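Local coordinates for mandelate racemase/muconate lactonizing enzyme, C-terminal domain protein (Paracoccus denitrificans, PDB 4DWD) that binds magnesium and, as a member of the mandelate racemase branch of the enolase superfamily, may act as a hydro-lyase, at residues Ala6-Leu11 against Phe62-Glu67; Ala179-Val184 against Glu215-Ser220; Asp191-Phe196 against Tyr219-Glu224. All blocks are in the same frame, centred on the assembly; numbering follows the deposited sequence.

Interaction 1: residues Ala6-Leu11 against Phe62-Glu67; sequences AKVEAL and FLEGQE
E64 lays its side chain along the backbone of A6 to V8, with its methylene CG 3.7 Å from A6 O and its carboxylate lying beyond, next to the strand. OE2 takes the amide hydrogen of V8 in a 2.9 Å bond from V8 N, with an N-H...O angle of 156°, and uses the anti lone pair, the one directed away from the other carboxylate oxygen. The same oxygen lies 3.6 Å from K7 CA. With CG anti to the carbonyl carbon (chi1 -73°) and the chain extended beyond it, E64 spans the gap from just past the end of helix 49-63 to the strand, a reach that suits glutamate to the place.

Strand 5-14 is the middle strand of the antiparallel sheet in the N-terminal alpha+beta capping domain of the enolase superfamily. On one side of it A6 and K7 both face T31 in a classic beta bulge, and E9 pairs with R29; the V8 amide turns to E64 instead. Beside the polar bond V8 touches L63 obliquely, CG2 against CB at 4.1 Å, and the valine also packs on V55 and A60 of helix 49-63, a compact branched side chain fitting between sheet and helix.

After L63 the chain reverses through a type II turn, closed by a bond from Q66 N to L63 O of 3.0 Å. G65 has phi 94°, where a side chain would jam against the preceding carbonyl oxygen. E64 and E67 have each been seen to bind calcium in a crystal of this protein; here E67 forms a salt bridge with K4, which lies just before the strand segment.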
loop_
_atom_site.group_PDB
_atom_site.type_symbol
_atom_site.label_atom_id
_atom_site.label_comp_id
_atom_site.label_asym_id
_atom_site.label_seq_id
_atom_site.Cartn_x
_atom_site.Cartn_y
_atom_site.Cartn_z
ATOM N N ALA B 6 -24.918 2.787 46.375
ATOM C CA ALA B 6 -26.199 3.217 46.928
ATOM C C ALA B 6 -26.827 4.339 46.118
ATOM O O ALA B 6 -28.038 4.358 45.895
ATOM C CB ALA B 6 -26.029 3.647 48.378
ATOM N N LYS B 7 -25.993 5.273 45.674
ATOM C CA LYS B 7 -26.474 6.492 45.059
ATOM C C LYS B 7 -25.464 7.025 44.042
ATOM O O LYS B 7 -24.257 7.011 44.284
ATOM C CB LYS B 7 -26.725 7.543 46.146
ATOM C CG LYS B 7 -27.467 8.771 45.660
ATOM C CD LYS B 7 -27.955 9.635 46.812
ATOM C CE LYS B 7 -28.778 10.803 46.283
ATOM N NZ LYS B 7 -29.744 11.327 47.286
ATOM N N VAL B 8 -25.978 7.497 42.915
ATOM C CA VAL B 8 -25.157 8.156 41.905
ATOM C C VAL B 8 -25.762 9.536 41.661
ATOM O O VAL B 8 -26.937 9.651 41.303
ATOM C CB VAL B 8 -25.104 7.351 40.584
ATOM C CG1 VAL B 8 -24.304 8.112 39.531
ATOM C CG2 VAL B 8 -24.522 5.959 40.801
ATOM N N GLU B 9 -24.971 10.583 41.885
ATOM C CA GLU B 9 -25.436 11.961 41.706
ATOM C C GLU B 9 -24.655 12.658 40.610
ATOM O O GLU B 9 -23.427 12.544 40.545
ATOM C CB GLU B 9 -25.225 12.772 42.972
ATOM C CG GLU B 9 -26.097 12.392 44.140
ATOM C CD GLU B 9 -25.600 13.086 45.380
ATOM O OE1 GLU B 9 -25.896 14.282 45.562
ATOM O OE2 GLU B 9 -24.869 12.453 46.143
ATOM N N ALA B 10 -25.374 13.407 39.780
ATOM C CA ALA B 10 -24.774 14.209 38.713
ATOM C C ALA B 10 -24.873 15.683 39.112
ATOM O O ALA B 10 -25.974 16.196 39.317
ATOM C CB ALA B 10 -25.503 13.960 37.394
ATOM N N LEU B 11 -23.726 16.352 39.227
ATOM C CA LEU B 11 -23.651 17.693 39.806
ATOM C C LEU B 11 -22.988 18.696 38.863
ATOM O O LEU B 11 -21.865 18.488 38.395
ATOM C CB LEU B 11 -22.848 17.639 41.112
ATOM C CG LEU B 11 -23.341 16.693 42.215
ATOM C CD1 LEU B 11 -22.366 16.695 43.380
ATOM C CD2 LEU B 11 -24.749 17.051 42.672
ATOM N N PHE B 62 -28.941 2.155 36.537
ATOM C CA PHE B 62 -28.318 0.857 36.312
ATOM C C PHE B 62 -27.250 0.526 37.357
ATOM O O PHE B 62 -27.140 -0.613 37.794
ATOM C CB PHE B 62 -27.726 0.790 34.903
ATOM C CG PHE B 62 -26.895 -0.435 34.657
ATOM C CD1 PHE B 62 -27.505 -1.661 34.397
ATOM C CD2 PHE B 62 -25.499 -0.371 34.699
ATOM C CE1 PHE B 62 -26.743 -2.799 34.177
ATOM C CE2 PHE B 62 -24.732 -1.507 34.471
ATOM C CZ PHE B 62 -25.356 -2.721 34.217
ATOM N N LEU B 63 -26.458 1.521 37.750
ATOM C CA LEU B 63 -25.391 1.296 38.724
ATOM C C LEU B 63 -25.865 1.106 40.153
ATOM O O LEU B 63 -25.226 0.409 40.928
ATOM C CB LEU B 63 -24.402 2.459 38.706
ATOM C CG LEU B 63 -23.597 2.674 37.432
ATOM C CD1 LEU B 63 -22.682 3.874 37.639
ATOM C CD2 LEU B 63 -22.784 1.425 37.110
ATOM N N GLU B 64 -26.967 1.762 40.506
ATOM C CA GLU B 64 -27.449 1.708 41.888
ATOM C C GLU B 64 -27.846 0.262 42.214
ATOM O O GLU B 64 -28.582 -0.365 41.455
ATOM C CB GLU B 64 -28.551 2.757 42.124
ATOM C CG GLU B 64 -27.971 4.181 42.168
ATOM C CD GLU B 64 -29.002 5.298 42.093
ATOM O OE1 GLU B 64 -30.205 5.005 41.922
ATOM O OE2 GLU B 64 -28.603 6.480 42.212
ATOM N N GLY B 65 -27.294 -0.270 43.306
ATOM C CA GLY B 65 -27.509 -1.658 43.734
ATOM C C GLY B 65 -26.452 -2.643 43.259
ATOM O O GLY B 65 -26.470 -3.821 43.633
ATOM N N GLN B 66 -25.521 -2.163 42.437
ATOM C CA GLN B 66 -24.484 -3.028 41.871
ATOM C C GLN B 66 -23.170 -2.937 42.657
ATOM O O GLN B 66 -22.992 -2.050 43.490
ATOM C CB GLN B 66 -24.255 -2.688 40.394
ATOM C CG GLN B 66 -25.475 -2.922 39.510
ATOM C CD GLN B 66 -25.872 -4.381 39.461
ATOM O OE1 GLN B 66 -25.060 -5.240 39.144
ATOM N NE2 GLN B 66 -27.131 -4.662 39.758
ATOM N N GLU B 67 -22.250 -3.852 42.378
ATOM C CA GLU B 67 -21.003 -3.940 43.132
ATOM C C GLU B 67 -19.947 -2.955 42.622
ATOM O O GLU B 67 -19.636 -2.941 41.431
ATOM C CB GLU B 67 -20.466 -5.375 43.066
ATOM C CG GLU B 67 -21.361 -6.403 43.747
ATOM C CD GLU B 67 -21.152 -6.439 45.246
ATOM O OE1 GLU B 67 -20.260 -5.712 45.736
ATOM O OE2 GLU B 67 -21.869 -7.196 45.936
#

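Interaction 2: residues Ala179-Val184 against Glu215-Ser220; sequences AKARAV and EDLGYS
Y219 and L217 reach side by side from just beyond the end of helix 204-216 to helix 174-188, and the two side chains meet it in different ways. The tyrosine comes with the edge of its ring, and its hydroxyl donates to A181 O at 2.7 Å. The hydroxyl lies in the carbonyl plane, on a lone pair, and the C=O...O angle of 110° sets it well to the side of the C=O direction. The ring carbon CZ lies 3.8 Å from A181 CB, and V184 crosses the end of the tyrosine at about a right angle, its CB 3.7 Å from OH. Alanine suits this place because its short side chain lets the ring come close enough for the hydroxyl to reach the helix backbone.

L217 has CG anti to its carbonyl carbon (chi1 -70°) and points both methyls at the helix. CD1 rests 3.9 Å from A181 CB and 3.6 Å from R182 N, so a wholly apolar branch lies against the backbone. The other methyl, CD2, meets the stem of R182 at about a right angle, 4.1 Å from its CB. R182 runs out extended and then bends at chi3 (-83°), which brings one face of its guanidinium over L217 CD2, toward the rim of the group. Its distal end stays well short of D216.

G218 is the C-prime residue of a Schellman motif; its positive phi, easy for glycine, turns the chain from L217 to Y219. R209 of a neighbouring subunit bonds G218 O and Y219 O. Both helices belong to the outer layer of the enolase-type barrel; the Y219 ring lies between them and the barrel strands, touching I161 of strand 158-162, and A181 packs on F196 of strand 194-197.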
loop_
_atom_site.group_PDB
_atom_site.type_symbol
_atom_site.label_atom_id
_atom_site.label_comp_id
_atom_site.label_asym_id
_atom_site.label_seq_id
_atom_site.Cartn_x
_atom_site.Cartn_y
_atom_site.Cartn_z
ATOM N N ALA B 179 5.091 34.758 14.146
ATOM C CA ALA B 179 5.686 35.857 14.939
ATOM C C ALA B 179 5.523 35.652 16.448
ATOM O O ALA B 179 6.439 35.934 17.227
ATOM C CB ALA B 179 5.138 37.216 14.500
ATOM N N LYS B 180 4.366 35.133 16.860
ATOM C CA LYS B 180 4.104 34.862 18.272
ATOM C C LYS B 180 4.992 33.702 18.721
ATOM O O LYS B 180 5.604 33.749 19.789
ATOM C CB LYS B 180 2.627 34.537 18.485
ATOM C CG LYS B 180 1.741 35.772 18.365
ATOM C CD LYS B 180 0.271 35.418 18.223
ATOM C CE LYS B 180 -0.557 36.693 18.214
ATOM N NZ LYS B 180 -1.985 36.398 17.909
ATOM N N ALA B 181 5.072 32.654 17.900
ATOM C CA ALA B 181 5.948 31.522 18.241
ATOM C C ALA B 181 7.411 31.969 18.367
ATOM O O ALA B 181 8.111 31.545 19.290
ATOM C CB ALA B 181 5.801 30.402 17.220
ATOM N N ARG B 182 7.843 32.854 17.467
ATOM C CA ARG B 182 9.206 33.386 17.500
ATOM C C ARG B 182 9.456 34.188 18.769
ATOM O O ARG B 182 10.479 34.012 19.437
ATOM C CB ARG B 182 9.491 34.236 16.250
ATOM C CG ARG B 182 10.873 34.885 16.255
ATOM C CD ARG B 182 11.164 35.576 14.932
ATOM N NE ARG B 182 11.664 34.600 13.960
ATOM C CZ ARG B 182 12.951 34.286 13.802
ATOM N NH1 ARG B 182 13.885 34.879 14.533
ATOM N NH2 ARG B 182 13.305 33.386 12.901
ATOM N N ALA B 183 8.510 35.063 19.113
ATOM C CA ALA B 183 8.666 35.899 20.300
ATOM C C ALA B 183 8.748 35.059 21.580
ATOM O O ALA B 183 9.488 35.399 22.515
ATOM C CB ALA B 183 7.531 36.892 20.380
ATOM N N VAL B 184 7.978 33.970 21.624
ATOM C CA VAL B 184 7.993 33.082 22.778
ATOM C C VAL B 184 9.332 32.346 22.885
ATOM O O VAL B 184 9.880 32.221 23.979
ATOM C CB VAL B 184 6.758 32.138 22.804
ATOM C CG1 VAL B 184 6.898 31.073 23.898
ATOM C CG2 VAL B 184 5.485 32.964 23.040
ATOM N N GLU B 215 9.770 24.180 13.316
ATOM C CA GLU B 215 11.027 23.422 13.276
ATOM C C GLU B 215 12.238 24.356 13.281
ATOM O O GLU B 215 13.197 24.122 14.011
ATOM C CB GLU B 215 11.070 22.504 12.054
ATOM C CG GLU B 215 10.112 21.325 12.188
ATOM C CD GLU B 215 9.847 20.573 10.899
ATOM O OE1 GLU B 215 10.493 20.850 9.865
ATOM O OE2 GLU B 215 8.964 19.687 10.937
ATOM N N ASP B 216 12.161 25.428 12.496
ATOM C CA ASP B 216 13.210 26.439 12.472
ATOM C C ASP B 216 13.401 27.061 13.864
ATOM O O ASP B 216 14.515 27.438 14.235
ATOM C CB ASP B 216 12.871 27.533 11.454
ATOM C CG ASP B 216 13.072 27.095 10.009
ATOM O OD1 ASP B 216 13.649 26.022 9.772
ATOM O OD2 ASP B 216 12.653 27.842 9.099
ATOM N N LEU B 217 12.316 27.133 14.631
ATOM C CA LEU B 217 12.352 27.682 15.985
ATOM C C LEU B 217 12.577 26.613 17.045
ATOM O O LEU B 217 12.478 26.901 18.230
ATOM C CB LEU B 217 11.042 28.413 16.268
ATOM C CG LEU B 217 10.836 29.716 15.495
ATOM C CD1 LEU B 217 9.382 30.153 15.588
ATOM C CD2 LEU B 217 11.778 30.818 16.008
ATOM N N GLY B 218 12.833 25.371 16.629
ATOM C CA GLY B 218 13.165 24.302 17.560
ATOM C C GLY B 218 12.037 23.852 18.464
ATOM O O GLY B 218 12.286 23.270 19.513
ATOM N N TYR B 219 10.790 24.117 18.076
ATOM C CA TYR B 219 9.667 23.659 18.902
ATOM C C TYR B 219 9.658 22.138 19.002
ATOM O O TYR B 219 10.124 21.445 18.087
ATOM C CB TYR B 219 8.320 24.200 18.377
ATOM C CG TYR B 219 7.959 25.580 18.913
ATOM C CD1 TYR B 219 8.818 26.676 18.732
ATOM C CD2 TYR B 219 6.754 25.790 19.594
ATOM C CE1 TYR B 219 8.499 27.931 19.237
ATOM C CE2 TYR B 219 6.415 27.043 20.101
ATOM C CZ TYR B 219 7.286 28.113 19.918
ATOM O OH TYR B 219 6.939 29.344 20.440
ATOM N N SER B 220 9.099 21.644 20.103
ATOM C CA SER B 220 9.148 20.213 20.386
ATOM C C SER B 220 7.961 19.420 19.863
ATOM O O SER B 220 8.130 18.292 19.403
ATOM C CB SER B 220 9.377 19.962 21.874
ATOM O OG SER B 220 10.721 20.260 22.191
#

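Interaction 3: residues Asp191-Phe196 against Tyr219-Glu224; sequences DAVIGF and YSWFEE
Y219 lies along I194 from its CB outward. Y219 CB and CG pass I194 O at 3.6 Å each, and CD2 comes nearer, to 3.4 Å. CE2 and CZ then turn to the isoleucine side chain, with Y219 CE2 3.3 Å from I194 CG2, and Y219 OH, 3.8 Å from the same methyl, has its hydrogen bond elsewhere, to A181 O. I194 CB sits over the ring face in a CH-pi contact, while F196 N lies at the ring's edge. A beta-branched residue suits the spot, offering CB and CG2 together to the ring.

Next to this the two strands pair in parallel, joined through helix 204-216 in a beta-alpha-beta crossover, the repeating unit of the barrel. S220 N donates to I194 O, F196 N to W221 O at 3.0 Å, and E223 N to F196 O at 2.8 Å. On one face of the sheet the F196 and F222 side chains lie side by side, pointing the same way. On the other, G195 CA sits 3.8 Å from the centroid of the W221 six-membered ring; a side chain there would run into the indole, so glycine fits.

W221 NE1 donates in its ring plane to E223 OE1, which also forms a salt bridge with K160. E223 OE2 lies close to D197 OD2, and with D197 and E249 E223 has been seen to bind calcium; such gathered acids suit a divalent cation.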
loop_
_atom_site.group_PDB
_atom_site.type_symbol
_atom_site.label_atom_id
_atom_site.label_comp_id
_atom_site.label_asym_id
_atom_site.label_seq_id
_atom_site.Cartn_x
_atom_site.Cartn_y
_atom_site.Cartn_z
ATOM N N ASP B 191 17.104 26.691 24.931
ATOM C CA ASP B 191 17.019 25.388 25.601
ATOM C C ASP B 191 15.590 24.958 25.888
ATOM O O ASP B 191 15.304 23.752 25.978
ATOM C CB ASP B 191 17.775 25.435 26.937
ATOM C CG ASP B 191 19.204 25.922 26.789
ATOM O OD1 ASP B 191 19.997 25.263 26.081
ATOM O OD2 ASP B 191 19.539 26.964 27.393
ATOM N N ALA B 192 14.706 25.941 26.051
ATOM C CA ALA B 192 13.349 25.697 26.528
ATOM C C ALA B 192 12.597 24.718 25.638
ATOM O O ALA B 192 12.683 24.783 24.409
ATOM C CB ALA B 192 12.583 27.001 26.608
ATOM N N VAL B 193 11.860 23.811 26.279
ATOM C CA VAL B 193 10.966 22.895 25.578
ATOM C C VAL B 193 9.623 23.612 25.374
ATOM O O VAL B 193 8.957 23.963 26.348
ATOM C CB VAL B 193 10.754 21.608 26.395
ATOM C CG1 VAL B 193 9.825 20.664 25.658
ATOM C CG2 VAL B 193 12.089 20.944 26.693
ATOM N N ILE B 194 9.253 23.850 24.113
ATOM C CA ILE B 194 8.031 24.596 23.800
ATOM C C ILE B 194 7.179 23.822 22.798
ATOM O O ILE B 194 7.691 23.343 21.780
ATOM C CB ILE B 194 8.319 25.992 23.192
ATOM C CG1 ILE B 194 9.583 26.635 23.810
ATOM C CG2 ILE B 194 7.091 26.888 23.340
ATOM C CD1 ILE B 194 9.963 27.975 23.193
ATOM N N GLY B 195 5.894 23.691 23.109
ATOM C CA GLY B 195 4.918 23.117 22.176
ATOM C C GLY B 195 3.976 24.192 21.655
ATOM O O GLY B 195 3.796 25.250 22.275
ATOM N N PHE B 196 3.365 23.914 20.508
ATOM C CA PHE B 196 2.437 24.838 19.870
ATOM C C PHE B 196 1.162 24.054 19.591
ATOM O O PHE B 196 1.211 23.010 18.931
ATOM C CB PHE B 196 3.081 25.343 18.570
ATOM C CG PHE B 196 2.272 26.374 17.814
ATOM C CD1 PHE B 196 1.102 26.022 17.135
ATOM C CD2 PHE B 196 2.720 27.692 17.720
ATOM C CE1 PHE B 196 0.380 26.965 16.407
ATOM C CE2 PHE B 196 1.998 28.632 17.000
ATOM C CZ PHE B 196 0.821 28.274 16.347
ATOM N N TYR B 219 10.790 24.117 18.076
ATOM C CA TYR B 219 9.667 23.659 18.902
ATOM C C TYR B 219 9.658 22.138 19.002
ATOM O O TYR B 219 10.124 21.445 18.087
ATOM C CB TYR B 219 8.320 24.200 18.377
ATOM C CG TYR B 219 7.959 25.580 18.913
ATOM C CD1 TYR B 219 8.818 26.676 18.732
ATOM C CD2 TYR B 219 6.754 25.790 19.594
ATOM C CE1 TYR B 219 8.499 27.931 19.237
ATOM C CE2 TYR B 219 6.415 27.043 20.101
ATOM C CZ TYR B 219 7.286 28.113 19.918
ATOM O OH TYR B 219 6.939 29.344 20.440
ATOM N N SER B 220 9.099 21.644 20.103
ATOM C CA SER B 220 9.148 20.213 20.386
ATOM C C SER B 220 7.961 19.420 19.863
ATOM O O SER B 220 8.130 18.292 19.403
ATOM C CB SER B 220 9.377 19.962 21.874
ATOM O OG SER B 220 10.721 20.260 22.191
ATOM N N TRP B 221 6.774 20.003 19.900
ATOM C CA TRP B 221 5.600 19.333 19.345
ATOM C C TRP B 221 4.599 20.314 18.841
ATOM O O TRP B 221 4.642 21.500 19.199
ATOM C CB TRP B 221 4.980 18.308 20.311
ATOM C CG TRP B 221 4.081 18.806 21.404
ATOM C CD1 TRP B 221 2.687 18.845 21.398
ATOM C CD2 TRP B 221 4.481 19.299 22.717
ATOM N NE1 TRP B 221 2.207 19.303 22.603
ATOM C CE2 TRP B 221 3.245 19.589 23.443
ATOM C CE3 TRP B 221 5.702 19.493 23.357
ATOM C CZ2 TRP B 221 3.255 20.081 24.745
ATOM C CZ3 TRP B 221 5.696 19.987 24.669
ATOM C CH2 TRP B 221 4.502 20.273 25.342
ATOM N N PHE B 222 3.689 19.807 18.014
ATOM C CA PHE B 222 2.726 20.610 17.244
ATOM C C PHE B 222 1.388 19.901 17.344
ATOM O O PHE B 222 1.180 18.867 16.713
ATOM C CB PHE B 222 3.231 20.680 15.797
ATOM C CG PHE B 222 2.455 21.588 14.857
ATOM C CD1 PHE B 222 1.655 22.661 15.298
ATOM C CD2 PHE B 222 2.607 21.404 13.478
ATOM C CE1 PHE B 222 1.009 23.493 14.372
ATOM C CE2 PHE B 222 1.955 22.226 12.562
ATOM C CZ PHE B 222 1.165 23.272 13.000
ATOM N N GLU B 223 0.502 20.440 18.181
ATOM C CA GLU B 223 -0.730 19.768 18.554
ATOM C C GLU B 223 -1.904 20.194 17.681
ATOM O O GLU B 223 -2.091 21.384 17.416
ATOM C CB GLU B 223 -1.009 20.052 20.038
ATOM C CG GLU B 223 -2.190 19.316 20.641
ATOM C CD GLU B 223 -2.170 19.319 22.161
ATOM O OE1 GLU B 223 -1.080 19.494 22.754
ATOM O OE2 GLU B 223 -3.248 19.108 22.759
ATOM N N GLU B 224 -2.690 19.200 17.254
ATOM C CA GLU B 224 -3.956 19.416 16.540
ATOM C C GLU B 224 -3.861 20.452 15.402
ATOM O O GLU B 224 -4.632 21.413 15.348
ATOM C CB GLU B 224 -5.079 19.768 17.530
ATOM C CG GLU B 224 -5.399 18.668 18.538
ATOM C CD GLU B 224 -6.427 17.658 18.040
ATOM O OE1 GLU B 224 -7.223 17.979 17.125
ATOM O OE2 GLU B 224 -6.469 16.540 18.583
HETATM O O HOH W 1 11.412 23.021 22.164
#

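Interactions 2 and 3 belong to one stretch of the barrel wall. Their centres are 8 Å apart, they share Y219 and S220, and they meet directly where A181 CB packs 4.1 Å from F196 CD2. Y219 thus ties the outer helix of interaction 2 to the strands of interaction 3, its side chain about 9 Å from that of the metal-binding D197. Interaction 3 reaches the metal site itself through E223, whose side chain is about 4 Å from that of E249. Interaction 1 belongs to the other domain, across the chain's centre, with its centre 42 Å from that of interaction 3 and 49 Å from that of interaction 2.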